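Local coordinates for putative MAR1 (Leishmania donovani, PDB 1X9G), which is of unknown function, but belongs to the isochorismatase superfamily and has been named a putative MAR1 ribonuclease, at residues A[30-35]-A[143-148]; A[165-168]-A[174-177]. All blocks are in the same frame, centred on the assembly; numbering follows the deposited sequence.

Contact 1 of 2, residues A[30-35]-A[143-148]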
ATOM      1  N   GLU A  30     -22.071  24.189   3.839  1.00 66.44           N
ATOM      2  CA  GLU A  30     -22.384  24.465   5.228  1.00 67.39           C
ATOM      3  C   GLU A  30     -22.838  23.247   6.022  1.00 67.11           C
ATOM      4  O   GLU A  30     -22.438  23.090   7.169  1.00 67.09           O
ATOM      5  CB  GLU A  30     -23.375  25.639   5.325  1.00 68.43           C
ATOM      6  CG  GLU A  30     -23.677  26.158   6.758  1.00 73.32           C
ATOM      7  CD  GLU A  30     -22.424  26.610   7.526  1.00 79.12           C
ATOM      8  OE1 GLU A  30     -21.454  25.808   7.673  1.00 79.96           O
ATOM      9  OE2 GLU A  30     -22.428  27.777   7.987  1.00 81.35           O
ATOM     10  N   ALA A  31     -23.637  22.372   5.418  1.00 67.21           N
ATOM     11  CA  ALA A  31     -24.104  21.168   6.113  1.00 67.51           C
ATOM     12  C   ALA A  31     -22.945  20.368   6.719  1.00 68.59           C
ATOM     13  O   ALA A  31     -23.075  19.787   7.812  1.00 68.67           O
ATOM     14  CB  ALA A  31     -24.899  20.294   5.168  1.00 67.33           C
ATOM     15  N   PHE A  32     -21.809  20.389   6.006  1.00 69.16           N
ATOM     16  CA  PHE A  32     -20.649  19.546   6.251  1.00 69.49           C
ATOM     17  C   PHE A  32     -19.639  20.112   7.217  1.00 69.88           C
ATOM     18  O   PHE A  32     -18.948  19.363   7.900  1.00 69.91           O
ATOM     19  CB  PHE A  32     -19.939  19.279   4.927  1.00 69.61           C
ATOM     20  CG  PHE A  32     -20.706  18.394   4.004  1.00 69.20           C
ATOM     21  CD1 PHE A  32     -21.333  18.930   2.880  1.00 66.77           C
ATOM     22  CD2 PHE A  32     -20.819  17.013   4.276  1.00 70.43           C
ATOM     23  CE1 PHE A  32     -22.049  18.121   2.007  1.00 69.75           C
ATOM     24  CE2 PHE A  32     -21.546  16.170   3.424  1.00 71.89           C
ATOM     25  CZ  PHE A  32     -22.166  16.728   2.269  1.00 71.78           C
ATOM     26  N   SER A  33     -19.554  21.432   7.253  1.00 70.63           N
ATOM     27  CA  SER A  33     -18.556  22.153   8.034  1.00 71.97           C
ATOM     28  C   SER A  33     -18.242  21.569   9.411  1.00 72.54           C
ATOM     29  O   SER A  33     -17.097  21.629   9.869  1.00 72.60           O
ATOM     30  CB  SER A  33     -19.008  23.591   8.193  1.00 72.12           C
ATOM     31  OG  SER A  33     -20.414  23.609   8.402  1.00 72.20           O
ATOM     32  N   LYS A  34     -19.264  21.024  10.060  1.00 73.29           N
ATOM     33  CA  LYS A  34     -19.155  20.500  11.422  1.00 74.35           C
ATOM     34  C   LYS A  34     -18.942  18.998  11.444  1.00 74.10           C
ATOM     35  O   LYS A  34     -18.455  18.458  12.450  1.00 74.13           O
ATOM     36  CB  LYS A  34     -20.436  20.796  12.211  1.00 74.81           C
ATOM     37  CG  LYS A  34     -20.916  22.241  12.152  1.00 77.89           C
ATOM     38  CD  LYS A  34     -19.859  23.228  12.695  1.00 81.10           C
ATOM     39  CE  LYS A  34     -20.521  24.401  13.426  1.00 82.45           C
ATOM     40  NZ  LYS A  34     -21.295  23.962  14.628  1.00 81.44           N
ATOM     41  N   ARG A  35     -19.313  18.338  10.341  1.00 73.86           N
ATOM     42  CA  ARG A  35     -19.418  16.864  10.279  1.00 74.22           C
ATOM     43  C   ARG A  35     -18.078  16.191  10.008  1.00 72.94           C
ATOM     44  O   ARG A  35     -17.940  14.988  10.175  1.00 73.38           O
ATOM     45  CB  ARG A  35     -20.490  16.410   9.263  1.00 73.89           C
ATOM     46  CG  ARG A  35     -21.762  17.282   9.278  1.00 76.03           C
ATOM     47  CD  ARG A  35     -23.010  16.631   8.666  1.00 76.64           C
ATOM     48  NE  ARG A  35     -23.409  15.415   9.385  1.00 83.12           N
ATOM     49  CZ  ARG A  35     -24.346  14.552   8.976  1.00 84.21           C
ATOM     50  NH1 ARG A  35     -25.031  14.773   7.848  1.00 85.21           N
ATOM     51  NH2 ARG A  35     -24.589  13.463   9.701  1.00 84.19           N
ATOM     52  N   GLY A 143     -11.332  15.128   3.043  1.00 53.55           N
ATOM     53  CA  GLY A 143     -11.944  14.607   4.274  1.00 53.39           C
ATOM     54  C   GLY A 143     -13.229  13.805   4.065  1.00 53.14           C
ATOM     55  O   GLY A 143     -13.852  13.882   3.015  1.00 53.31           O
ATOM     56  N   SER A 144     -13.605  13.035   5.078  1.00 53.26           N
ATOM     57  CA  SER A 144     -14.849  12.278   5.118  1.00 53.54           C
ATOM     58  C   SER A 144     -15.387  12.442   6.536  1.00 54.36           C
ATOM     59  O   SER A 144     -14.636  12.797   7.441  1.00 55.13           O
ATOM     60  CB  SER A 144     -14.591  10.800   4.832  1.00 52.85           C
ATOM     61  OG  SER A 144     -14.393  10.603   3.437  1.00 53.92           O
ATOM     62  N   GLN A 145     -16.672  12.192   6.763  1.00 55.31           N
ATOM     63  CA  GLN A 145     -17.158  12.161   8.155  1.00 56.21           C
ATOM     64  C   GLN A 145     -16.517  11.084   9.014  1.00 56.81           C
ATOM     65  O   GLN A 145     -16.164  11.353  10.155  1.00 57.70           O
ATOM     66  CB  GLN A 145     -18.668  12.069   8.210  1.00 55.72           C
ATOM     67  CG  GLN A 145     -19.305  13.351   7.883  1.00 57.13           C
ATOM     68  CD  GLN A 145     -20.794  13.226   7.733  1.00 59.37           C
ATOM     69  OE1 GLN A 145     -21.332  13.557   6.688  1.00 56.86           O
ATOM     70  NE2 GLN A 145     -21.472  12.739   8.781  1.00 59.59           N
ATOM     71  N   LYS A 146     -16.360   9.880   8.472  1.00 57.64           N
ATOM     72  CA  LYS A 146     -15.717   8.759   9.207  1.00 58.39           C
ATOM     73  C   LYS A 146     -14.388   8.293   8.590  1.00 58.98           C
ATOM     74  O   LYS A 146     -14.276   8.143   7.364  1.00 59.12           O
ATOM     75  CB  LYS A 146     -16.675   7.556   9.300  1.00 58.08           C
ATOM     76  CG  LYS A 146     -18.071   7.877   9.837  1.00 58.52           C
ATOM     77  CD  LYS A 146     -18.040   7.909  11.368  1.00 61.87           C
ATOM     78  CE  LYS A 146     -18.905   9.001  12.007  1.00 62.57           C
ATOM     79  NZ  LYS A 146     -20.329   8.864  11.681  1.00 60.53           N
ATOM     80  N   LYS A 147     -13.404   8.036   9.460  1.00 60.17           N
ATOM     81  CA  LYS A 147     -12.069   7.486   9.104  1.00 60.55           C
ATOM     82  C   LYS A 147     -12.114   6.315   8.145  1.00 59.07           C
ATOM     83  O   LYS A 147     -11.417   6.338   7.122  1.00 60.18           O
ATOM     84  CB  LYS A 147     -11.306   7.036  10.345  1.00 60.41           C
ATOM     85  CG  LYS A 147     -10.835   8.175  11.228  1.00 63.53           C
ATOM     86  CD  LYS A 147     -10.156   7.671  12.559  1.00 63.45           C
ATOM     87  CE  LYS A 147      -9.248   8.812  13.241  1.00 65.19           C
ATOM     88  NZ  LYS A 147      -9.992   9.793  14.108  1.00 61.11           N
ATOM     89  N   THR A 148     -12.949   5.321   8.461  1.00 57.06           N
ATOM     90  CA  THR A 148     -12.983   4.049   7.743  1.00 54.63           C
ATOM     91  C   THR A 148     -13.348   4.261   6.280  1.00 53.54           C
ATOM     92  O   THR A 148     -12.746   3.683   5.394  1.00 54.10           O
ATOM     93  CB  THR A 148     -13.903   3.004   8.461  1.00 54.89           C
ATOM     94  OG1 THR A 148     -13.456   2.816   9.804  1.00 53.08           O
ATOM     95  CG2 THR A 148     -13.884   1.632   7.780  1.00 53.66           C
TER

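Contact 2 of 2, residues A[165-168]-A[174-177]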
ATOM      1  N   GLU A 165      -2.419  10.763  -8.648  1.00 50.79           N
ATOM      2  CA  GLU A 165      -1.361  10.901  -7.629  1.00 50.67           C
ATOM      3  C   GLU A 165      -1.793  11.653  -6.422  1.00 50.10           C
ATOM      4  O   GLU A 165      -2.297  12.769  -6.547  1.00 51.89           O
ATOM      5  CB  GLU A 165      -0.116  11.588  -8.175  1.00 50.82           C
ATOM      6  CG  GLU A 165       0.427  10.987  -9.477  1.00 50.62           C
ATOM      7  CD  GLU A 165       1.740  11.664  -9.931  1.00 51.27           C
ATOM      8  OE1 GLU A 165       2.333  11.142 -10.893  1.00 47.17           O
ATOM      9  OE2 GLU A 165       2.148  12.712  -9.346  1.00 54.95           O
ATOM     10  N   ILE A 166      -1.582  11.057  -5.259  1.00 49.13           N
ATOM     11  CA  ILE A 166      -1.961  11.664  -4.004  1.00 49.42           C
ATOM     12  C   ILE A 166      -0.709  12.170  -3.331  1.00 49.67           C
ATOM     13  O   ILE A 166       0.208  11.391  -3.031  1.00 49.51           O
ATOM     14  CB  ILE A 166      -2.752  10.672  -3.093  1.00 49.78           C
ATOM     15  CG1 ILE A 166      -4.019  10.200  -3.820  1.00 49.52           C
ATOM     16  CG2 ILE A 166      -3.194  11.325  -1.743  1.00 48.51           C
ATOM     17  CD1 ILE A 166      -4.679   9.105  -3.117  1.00 49.84           C
ATOM     18  N   THR A 167      -0.638  13.479  -3.126  1.00 49.37           N
ATOM     19  CA  THR A 167       0.490  14.041  -2.364  1.00 50.03           C
ATOM     20  C   THR A 167      -0.121  15.014  -1.358  1.00 50.25           C
ATOM     21  O   THR A 167      -1.015  14.641  -0.614  1.00 50.53           O
ATOM     22  CB  THR A 167       1.575  14.707  -3.269  1.00 49.06           C
ATOM     23  OG1 THR A 167       0.927  15.544  -4.252  1.00 52.87           O
ATOM     24  CG2 THR A 167       2.485  13.643  -3.994  1.00 48.80           C
ATOM     25  N   THR A 168       0.343  16.262  -1.361  1.00 50.65           N
ATOM     26  CA  THR A 168      -0.182  17.296  -0.505  1.00 50.11           C
ATOM     27  C   THR A 168      -0.031  18.581  -1.250  1.00 50.12           C
ATOM     28  O   THR A 168       0.649  18.635  -2.269  1.00 51.78           O
ATOM     29  CB  THR A 168       0.547  17.406   0.883  1.00 49.92           C
ATOM     30  OG1 THR A 168       1.955  17.545   0.684  1.00 52.02           O
ATOM     31  CG2 THR A 168       0.312  16.190   1.766  1.00 47.77           C
ATOM     32  N   LEU A 174       5.216  23.201  -5.184  1.00 57.04           N
ATOM     33  CA  LEU A 174       6.589  22.951  -5.575  1.00 56.54           C
ATOM     34  C   LEU A 174       6.797  22.175  -6.866  1.00 57.34           C
ATOM     35  O   LEU A 174       7.885  22.212  -7.455  1.00 57.69           O
ATOM     36  CB  LEU A 174       7.259  22.178  -4.438  1.00 55.56           C
ATOM     37  CG  LEU A 174       7.410  22.972  -3.138  1.00 56.60           C
ATOM     38  CD1 LEU A 174       8.329  22.266  -2.142  1.00 57.19           C
ATOM     39  CD2 LEU A 174       7.938  24.422  -3.406  1.00 57.01           C
ATOM     40  N   GLN A 175       5.798  21.406  -7.273  1.00 57.73           N
ATOM     41  CA  GLN A 175       5.947  20.549  -8.429  1.00 57.79           C
ATOM     42  C   GLN A 175       5.651  21.382  -9.666  1.00 59.91           C
ATOM     43  O   GLN A 175       6.226  21.156 -10.729  1.00 60.53           O
ATOM     44  CB  GLN A 175       4.992  19.362  -8.351  1.00 56.28           C
ATOM     45  CG  GLN A 175       5.440  18.160  -7.459  1.00 56.22           C
ATOM     46  CD  GLN A 175       4.294  17.166  -7.279  1.00 56.09           C
ATOM     47  OE1 GLN A 175       3.655  16.795  -8.245  1.00 56.42           O
ATOM     48  NE2 GLN A 175       3.986  16.797  -6.044  1.00 52.97           N
ATOM     49  N   MET A 176       4.745  22.334  -9.526  1.00 61.81           N
ATOM     50  CA  MET A 176       4.411  23.235 -10.593  1.00 65.63           C
ATOM     51  C   MET A 176       5.461  24.369 -10.847  1.00 65.92           C
ATOM     52  O   MET A 176       5.531  24.874 -11.960  1.00 65.79           O
ATOM     53  CB  MET A 176       3.023  23.829 -10.328  1.00 65.26           C
ATOM     54  CG  MET A 176       1.857  22.865 -10.556  1.00 66.51           C
ATOM     55  SD  MET A 176       0.247  23.460  -9.905  1.00 68.22           S
ATOM     56  CE  MET A 176      -0.522  24.040 -11.435  1.00 66.89           C
ATOM     57  N   THR A 177       6.242  24.771  -9.837  1.00 67.27           N
ATOM     58  CA  THR A 177       7.305  25.788 -10.012  1.00 69.26           C
ATOM     59  C   THR A 177       8.679  25.189  -9.961  1.00 71.13           C
ATOM     60  O   THR A 177       9.362  25.375  -8.970  1.00 73.85           O
ATOM     61  CB  THR A 177       7.346  26.843  -8.858  1.00 69.85           C
ATOM     62  OG1 THR A 177       6.706  26.343  -7.684  1.00 68.21           O
ATOM     63  CG2 THR A 177       6.686  28.157  -9.278  1.00 71.90           C
TER

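Contact 1 of 2, residues A[30-35]-A[143-148]
At the C-terminal edge of the parallel sheet of this isochorismatase-like α/β fold, Arg-35, in the loop between strand 21-26 and helix 39-55, meets Gln-145, in the turn between strand 134-143 and helix 147-158. The two backbones come closest here, CA of Arg-35 lying 5.6 Å from CA of Gln-145. Arg-35 turns CG away from its own carbonyl carbon (chi1 -40°) and bends at chi3, which brings the side chain back across Gln-145. Its CB packs on the amide carbon, Arg-35 CB to Gln-145 CD 3.5 Å, while the amide end lies over one face of the guanidinium, toward its rim, the two planes inclined by 43°. Nearer the backbone, CG of Gln-145 lies 3.1 Å from O of Arg-35, and the same oxygen receives a CA-H...O contact from Gln-145 CA at 3.6 Å. Phe-32 adds a looser touch, the end of the Gln-145 amide lying near its ring plane, at the edge. Within the loop, Arg-35 N donates to Phe-32 O at 2.7 Å, closing the turn that carries both residues. Glu-116 takes the backbone N-H of Gln-145 and also touches Phe-32, so a third loop backs the junction. With one well-exposed partner and 182 Å² buried in total, this is a surface contact between two β-to-α connections, an arrangement characteristic of the strand-end loops of a Rossmann-like parallel α/β sandwich.

Contact 2 of 2, residues A[165-168]-A[174-177]
Thr-167 overlaps the amide end of Gln-175, the strand side chain and the helix side chain approaching from opposite directions. Its hydroxyl comes nearest, OG1 of Thr-167 to NE2 of Gln-175 3.8 Å, and its methyl follows, CG2 of Thr-167 to NE2 of Gln-175 4.1 Å; both branches thus face the same amide nitrogen at van der Waals range. Gln-175 spans the gap with a chain extended beyond CG (chi2 170°), which lets it reach the strand although the closest CA atoms, those of Thr-167 and Gln-175, stand 10.4 Å apart. The CB of Glu-165, two residues earlier on the strand, also points toward the helix, but its carboxylate approaches the amide no closer than 4.5 Å, from OE2 of Glu-165 to OE1 of Gln-175. The stronger polar ties of this amide lie along its own helix and at the N-terminal segment: NE2 bonds to Ser-171 OG, one turn back, and OE1 receives the backbone N-H of Met-13. Leu-122 and Leu-156 of a neighbouring subunit pack against Gln-175 and Thr-167 respectively, so the site lies within the tetramer. The two segments bury just 79 Å² between them. With both its oxygen and its nitrogen hydrogen-bonded, the buried amide has its rotation fixed by these outside partners; the contact with Thr-167 is then probably mainly van der Waals.

From the N terminus, the chain leaves strand 21-26 and enters the loop holding 30-35. Contact 1 closes a long loop: 107 residues, including three sheet strands and most of a fourth, separate this segment from 143-148 at the start of helix 147-158. That helix leads into strand 164-167, where contact 2 opens; five helical residues later it closes on the end of helix 169-176. The contacts are therefore in series, neither nested nor crossed, with centres about 24 Å apart and nearest atoms about 10 Å. Contact 1 joins, at the surface, loops far apart in sequence, following strands 21-26 and 134-143, whereas contact 2 joins the outermost strand of the sheet within this chain to the helix that follows it.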